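Local coordinates for vascular protein tyrosine phosphatase 1 (Rattus norvegicus, PDB 3I36) that probably removes phosphate from phosphotyrosine side chains of other proteins, acting through the cytoplasmic catalytic domain of a receptor-type phosphatase, at residues A[197-209]-A[219-231]. Residues are numbered along the deposited sequence; the frame is centred on the assembly and turned at random.
Sequences SHPLRQFHFTSWP and LLINFRYLVRDYM
With CG anti to the backbone N (chi1 175°), Tyr-230 lifts its ring from helix 219-231 to strand 197-205, while Phe-203, its CG anti to the carbonyl carbon (chi1 -60°), turns an edge to that ring's face in an offset edge-to-face pair. Helix and strand run antiparallel, the axes of the two segments coming within 9.8 Å. Arg-201 CB sits over the Tyr-230 ring, 3.7 Å from its centroid; the arginine chain then bends, and NH1 comes within 3.4 Å of Tyr-230 CD1. Val-227 CG2 covers one face of Phe-203, 3.8 Å from the ring centroid. An edge-to-face pair follows, Phe-205 toward Phe-223, with centroids 5.0 Å apart; Leu-220 CD1 lies over a face of Phe-205 in a CH-pi contact, and Leu-220 CD2 meets Trp-208 CZ3 at 3.5 Å. The Trp-208 side chain lies about 3 Å, nearest atoms, from that of Arg-250, which probably binds substrate. Replacing Tyr-230 with an alanine is likely to leave Phe-203 without its edge-to-face mate and Tyr-138 O without the hydroxyl's hydrogen bond. No hydrogen bond joins the two segments, so this helix meets this central-sheet strand through apolar, edge-to-face and CH-pi contacts, while Arg-201 NE salt-bridges Asp-186 and the Tyr-230 hydroxyl bonds Tyr-138 O.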
loop_
_atom_site.group_PDB
_atom_site.type_symbol
_atom_site.label_atom_id
_atom_site.label_comp_id
_atom_site.label_asym_id
_atom_site.label_seq_id
_atom_site.Cartn_x
_atom_site.Cartn_y
_atom_site.Cartn_z
ATOM N N SER A 197 18.449 -13.936 -8.156
ATOM C CA SER A 197 17.037 -13.914 -8.480
ATOM C C SER A 197 16.215 -14.378 -7.299
ATOM O O SER A 197 16.720 -14.997 -6.365
ATOM C CB SER A 197 16.770 -14.822 -9.675
ATOM O OG SER A 197 17.219 -16.129 -9.400
ATOM N N HIS A 198 14.936 -14.058 -7.339
ATOM C CA HIS A 198 14.012 -14.622 -6.381
ATOM C C HIS A 198 12.606 -14.403 -6.895
ATOM O O HIS A 198 12.406 -13.685 -7.878
ATOM C CB HIS A 198 14.204 -14.006 -4.992
ATOM C CG HIS A 198 13.857 -12.552 -4.918
ATOM N ND1 HIS A 198 12.552 -12.102 -4.927
ATOM C CD2 HIS A 198 14.637 -11.454 -4.811
ATOM C CE1 HIS A 198 12.547 -10.785 -4.831
ATOM N NE2 HIS A 198 13.801 -10.367 -4.759
ATOM N N PRO A 199 11.639 -15.056 -6.255
ATOM C CA PRO A 199 10.255 -14.956 -6.693
ATOM C C PRO A 199 9.670 -13.634 -6.269
ATOM O O PRO A 199 10.148 -12.959 -5.352
ATOM C CB PRO A 199 9.552 -16.083 -5.914
ATOM C CG PRO A 199 10.641 -16.940 -5.374
ATOM C CD PRO A 199 11.785 -16.008 -5.141
ATOM N N LEU A 200 8.609 -13.265 -6.953
ATOM C CA LEU A 200 7.804 -12.165 -6.508
ATOM C C LEU A 200 6.404 -12.563 -6.861
ATOM O O LEU A 200 6.159 -13.110 -7.934
ATOM C CB LEU A 200 8.206 -10.861 -7.209
ATOM C CG LEU A 200 7.336 -9.675 -6.776
ATOM C CD1 LEU A 200 8.151 -8.390 -6.651
ATOM C CD2 LEU A 200 6.163 -9.489 -7.730
ATOM N N ARG A 201 5.495 -12.347 -5.925
ATOM C CA ARG A 201 4.100 -12.564 -6.203
ATOM C C ARG A 201 3.415 -11.221 -6.146
ATOM O O ARG A 201 3.646 -10.424 -5.235
ATOM C CB ARG A 201 3.478 -13.507 -5.160
ATOM C CG ARG A 201 1.962 -13.610 -5.298
ATOM C CD ARG A 201 1.452 -14.870 -4.651
ATOM N NE ARG A 201 2.090 -16.047 -5.219
ATOM C CZ ARG A 201 1.983 -17.263 -4.701
ATOM N NH1 ARG A 201 1.257 -17.450 -3.603
ATOM N NH2 ARG A 201 2.604 -18.287 -5.274
ATOM N N GLN A 202 2.557 -10.986 -7.122
ATOM C CA GLN A 202 1.835 -9.758 -7.208
ATOM C C GLN A 202 0.383 -10.086 -6.972
ATOM O O GLN A 202 -0.207 -10.900 -7.685
ATOM C CB GLN A 202 1.976 -9.157 -8.601
ATOM C CG GLN A 202 1.208 -7.866 -8.774
ATOM C CD GLN A 202 0.949 -7.596 -10.244
ATOM O OE1 GLN A 202 0.717 -8.526 -11.010
ATOM N NE2 GLN A 202 0.994 -6.331 -10.641
ATOM N N PHE A 203 -0.178 -9.457 -5.956
ATOM C CA PHE A 203 -1.579 -9.627 -5.626
ATOM C C PHE A 203 -2.301 -8.454 -6.220
ATOM O O PHE A 203 -2.204 -7.334 -5.727
ATOM C CB PHE A 203 -1.747 -9.669 -4.117
ATOM C CG PHE A 203 -0.985 -10.791 -3.473
ATOM C CD1 PHE A 203 -1.600 -12.008 -3.210
ATOM C CD2 PHE A 203 0.355 -10.649 -3.183
ATOM C CE1 PHE A 203 -0.894 -13.043 -2.626
ATOM C CE2 PHE A 203 1.066 -11.676 -2.606
ATOM C CZ PHE A 203 0.440 -12.875 -2.321
ATOM N N HIS A 204 -3.002 -8.715 -7.309
ATOM C CA HIS A 204 -3.674 -7.660 -8.021
ATOM C C HIS A 204 -5.150 -7.666 -7.673
ATOM O O HIS A 204 -5.918 -8.478 -8.182
ATOM C CB HIS A 204 -3.487 -7.819 -9.526
ATOM C CG HIS A 204 -3.913 -6.614 -10.297
ATOM N ND1 HIS A 204 -3.677 -6.466 -11.644
ATOM C CD2 HIS A 204 -4.527 -5.478 -9.892
ATOM C CE1 HIS A 204 -4.157 -5.301 -12.046
ATOM N NE2 HIS A 204 -4.668 -4.678 -10.999
ATOM N N PHE A 205 -5.527 -6.769 -6.770
ATOM C CA PHE A 205 -6.917 -6.583 -6.410
ATOM C C PHE A 205 -7.533 -5.757 -7.516
ATOM O O PHE A 205 -7.244 -4.570 -7.651
ATOM C CB PHE A 205 -7.014 -5.816 -5.108
ATOM C CG PHE A 205 -8.368 -5.868 -4.478
ATOM C CD1 PHE A 205 -9.232 -4.788 -4.577
ATOM C CD2 PHE A 205 -8.783 -7.005 -3.794
ATOM C CE1 PHE A 205 -10.486 -4.831 -3.990
ATOM C CE2 PHE A 205 -10.025 -7.055 -3.199
ATOM C CZ PHE A 205 -10.885 -5.962 -3.299
ATOM N N THR A 206 -8.379 -6.383 -8.319
ATOM C CA THR A 206 -8.888 -5.715 -9.504
ATOM C C THR A 206 -10.299 -5.200 -9.295
ATOM O O THR A 206 -10.864 -4.552 -10.178
ATOM C CB THR A 206 -8.937 -6.686 -10.678
ATOM O OG1 THR A 206 -9.687 -7.841 -10.284
ATOM C CG2 THR A 206 -7.538 -7.112 -11.069
ATOM N N SER A 207 -10.865 -5.483 -8.131
ATOM C CA SER A 207 -12.292 -5.282 -7.936
ATOM C C SER A 207 -12.649 -4.143 -6.992
ATOM O O SER A 207 -13.775 -4.040 -6.543
ATOM C CB SER A 207 -12.952 -6.583 -7.476
ATOM O OG SER A 207 -12.359 -7.060 -6.286
ATOM N N TRP A 208 -11.703 -3.270 -6.692
ATOM C CA TRP A 208 -12.063 -2.081 -5.952
ATOM C C TRP A 208 -12.968 -1.236 -6.851
ATOM O O TRP A 208 -12.648 -1.020 -8.018
ATOM C CB TRP A 208 -10.812 -1.294 -5.597
ATOM C CG TRP A 208 -11.035 -0.333 -4.496
ATOM C CD1 TRP A 208 -11.799 0.791 -4.535
ATOM C CD2 TRP A 208 -10.487 -0.408 -3.177
ATOM N NE1 TRP A 208 -11.760 1.427 -3.316
ATOM C CE2 TRP A 208 -10.952 0.716 -2.470
ATOM C CE3 TRP A 208 -9.637 -1.312 -2.527
ATOM C CZ2 TRP A 208 -10.612 0.952 -1.136
ATOM C CZ3 TRP A 208 -9.292 -1.072 -1.215
ATOM C CH2 TRP A 208 -9.782 0.048 -0.530
ATOM N N PRO A 209 -14.096 -0.739 -6.312
ATOM C CA PRO A 209 -15.031 -0.028 -7.194
ATOM C C PRO A 209 -14.367 1.204 -7.800
ATOM O O PRO A 209 -13.470 1.768 -7.197
ATOM C CB PRO A 209 -16.166 0.381 -6.252
ATOM C CG PRO A 209 -16.050 -0.549 -5.062
ATOM C CD PRO A 209 -14.576 -0.798 -4.919
ATOM N N LEU A 219 -14.013 -9.415 1.046
ATOM C CA LEU A 219 -13.141 -9.744 -0.070
ATOM C C LEU A 219 -11.768 -9.122 0.124
ATOM O O LEU A 219 -10.745 -9.785 -0.066
ATOM C CB LEU A 219 -13.743 -9.300 -1.397
ATOM C CG LEU A 219 -14.927 -10.186 -1.796
ATOM C CD1 LEU A 219 -15.688 -9.586 -2.963
ATOM C CD2 LEU A 219 -14.417 -11.579 -2.130
ATOM N N LEU A 220 -11.734 -7.848 0.502
ATOM C CA LEU A 220 -10.453 -7.212 0.714
ATOM C C LEU A 220 -9.738 -7.868 1.888
ATOM O O LEU A 220 -8.516 -8.030 1.872
ATOM C CB LEU A 220 -10.619 -5.720 0.953
ATOM C CG LEU A 220 -9.325 -4.912 1.003
ATOM C CD1 LEU A 220 -8.579 -5.007 -0.322
ATOM C CD2 LEU A 220 -9.653 -3.479 1.317
ATOM N N ILE A 221 -10.498 -8.243 2.911
ATOM C CA ILE A 221 -9.904 -8.898 4.070
ATOM C C ILE A 221 -9.362 -10.278 3.695
ATOM O O ILE A 221 -8.258 -10.641 4.090
ATOM C CB ILE A 221 -10.896 -8.995 5.236
ATOM C CG1 ILE A 221 -11.128 -7.609 5.844
ATOM C CG2 ILE A 221 -10.392 -9.981 6.286
ATOM C CD1 ILE A 221 -12.400 -7.499 6.680
ATOM N N ASN A 222 -10.130 -11.044 2.922
ATOM C CA ASN A 222 -9.661 -12.332 2.433
ATOM C C ASN A 222 -8.432 -12.179 1.545
ATOM O O ASN A 222 -7.520 -13.000 1.580
ATOM C CB ASN A 222 -10.780 -13.051 1.679
ATOM C CG ASN A 222 -11.929 -13.440 2.585
ATOM O OD1 ASN A 222 -11.763 -13.576 3.799
ATOM N ND2 ASN A 222 -13.107 -13.626 1.995
ATOM N N PHE A 223 -8.425 -11.121 0.744
ATOM C CA PHE A 223 -7.295 -10.811 -0.119
ATOM C C PHE A 223 -6.080 -10.518 0.757
ATOM O O PHE A 223 -4.990 -11.032 0.505
ATOM C CB PHE A 223 -7.664 -9.608 -0.975
ATOM C CG PHE A 223 -6.555 -9.061 -1.797
ATOM C CD1 PHE A 223 -6.239 -9.624 -3.019
ATOM C CD2 PHE A 223 -5.870 -7.928 -1.388
ATOM C CE1 PHE A 223 -5.247 -9.076 -3.806
ATOM C CE2 PHE A 223 -4.868 -7.386 -2.173
ATOM C CZ PHE A 223 -4.561 -7.965 -3.389
ATOM N N ARG A 224 -6.265 -9.699 1.790
ATOM C CA ARG A 224 -5.185 -9.475 2.750
ATOM C C ARG A 224 -4.681 -10.789 3.334
ATOM O O ARG A 224 -3.469 -11.006 3.455
ATOM C CB ARG A 224 -5.578 -8.534 3.904
ATOM C CG ARG A 224 -4.299 -8.025 4.584
ATOM C CD ARG A 224 -4.164 -8.142 6.116
ATOM N NE ARG A 224 -4.477 -9.436 6.677
ATOM C CZ ARG A 224 -3.980 -9.941 7.812
ATOM N NH1 ARG A 224 -3.062 -9.318 8.537
ATOM N NH2 ARG A 224 -4.407 -11.122 8.219
ATOM N N TYR A 225 -5.598 -11.661 3.739
ATOM C CA TYR A 225 -5.182 -12.958 4.258
ATOM C C TYR A 225 -4.340 -13.724 3.243
ATOM O O TYR A 225 -3.370 -14.374 3.613
ATOM C CB TYR A 225 -6.373 -13.795 4.738
ATOM C CG TYR A 225 -6.872 -13.375 6.103
ATOM C CD1 TYR A 225 -6.101 -13.585 7.242
ATOM C CD2 TYR A 225 -8.104 -12.755 6.252
ATOM C CE1 TYR A 225 -6.548 -13.194 8.486
ATOM C CE2 TYR A 225 -8.562 -12.369 7.498
ATOM C CZ TYR A 225 -7.782 -12.586 8.605
ATOM O OH TYR A 225 -8.235 -12.192 9.835
ATOM N N LEU A 226 -4.696 -13.637 1.967
ATOM C CA LEU A 226 -3.905 -14.317 0.937
ATOM C C LEU A 226 -2.485 -13.766 0.898
ATOM O O LEU A 226 -1.505 -14.517 0.855
ATOM C CB LEU A 226 -4.563 -14.167 -0.434
ATOM C CG LEU A 226 -5.867 -14.937 -0.641
ATOM C CD1 LEU A 226 -6.344 -14.798 -2.076
ATOM C CD2 LEU A 226 -5.692 -16.413 -0.264
ATOM N N VAL A 227 -2.379 -12.442 0.921
ATOM C CA VAL A 227 -1.077 -11.799 0.925
ATOM C C VAL A 227 -0.286 -12.291 2.120
ATOM O O VAL A 227 0.882 -12.667 2.006
ATOM C CB VAL A 227 -1.212 -10.268 0.994
ATOM C CG1 VAL A 227 0.157 -9.598 1.102
ATOM C CG2 VAL A 227 -1.970 -9.755 -0.211
ATOM N N ARG A 228 -0.926 -12.278 3.277
ATOM C CA ARG A 228 -0.266 -12.681 4.510
ATOM C C ARG A 228 0.151 -14.148 4.481
ATOM O O ARG A 228 1.223 -14.523 4.973
ATOM C CB ARG A 228 -1.180 -12.383 5.701
ATOM C CG ARG A 228 -1.067 -10.924 6.156
ATOM C CD ARG A 228 0.375 -10.677 6.503
ATOM N NE ARG A 228 0.710 -9.275 6.707
ATOM C CZ ARG A 228 1.959 -8.833 6.770
ATOM N NH1 ARG A 228 2.955 -9.695 6.632
ATOM N NH2 ARG A 228 2.217 -7.543 6.956
ATOM N N ASP A 229 -0.699 -14.981 3.898
ATOM C CA ASP A 229 -0.378 -16.390 3.784
ATOM C C ASP A 229 0.937 -16.554 3.034
ATOM O O ASP A 229 1.830 -17.306 3.443
ATOM C CB ASP A 229 -1.492 -17.124 3.055
ATOM C CG ASP A 229 -1.301 -18.624 3.087
ATOM O OD1 ASP A 229 -1.445 -19.214 4.177
ATOM O OD2 ASP A 229 -0.995 -19.199 2.027
ATOM N N TYR A 230 1.055 -15.833 1.929
ATOM C CA TYR A 230 2.279 -15.857 1.148
ATOM C C TYR A 230 3.456 -15.266 1.921
ATOM O O TYR A 230 4.546 -15.826 1.909
ATOM C CB TYR A 230 2.080 -15.099 -0.160
ATOM C CG TYR A 230 3.323 -14.963 -0.998
ATOM C CD1 TYR A 230 3.795 -16.026 -1.757
ATOM C CD2 TYR A 230 3.999 -13.749 -1.072
ATOM C CE1 TYR A 230 4.929 -15.892 -2.544
ATOM C CE2 TYR A 230 5.127 -13.604 -1.856
ATOM C CZ TYR A 230 5.587 -14.673 -2.587
ATOM O OH TYR A 230 6.716 -14.516 -3.364
ATOM N N MET A 231 3.232 -14.134 2.584
ATOM C CA MET A 231 4.302 -13.469 3.328
ATOM C C MET A 231 4.938 -14.369 4.373
ATOM O O MET A 231 6.069 -14.138 4.780
ATOM C CB MET A 231 3.789 -12.182 3.972
ATOM C CG MET A 231 3.512 -11.098 2.955
ATOM S SD MET A 231 4.946 -10.788 1.904
ATOM C CE MET A 231 6.133 -10.176 3.089
#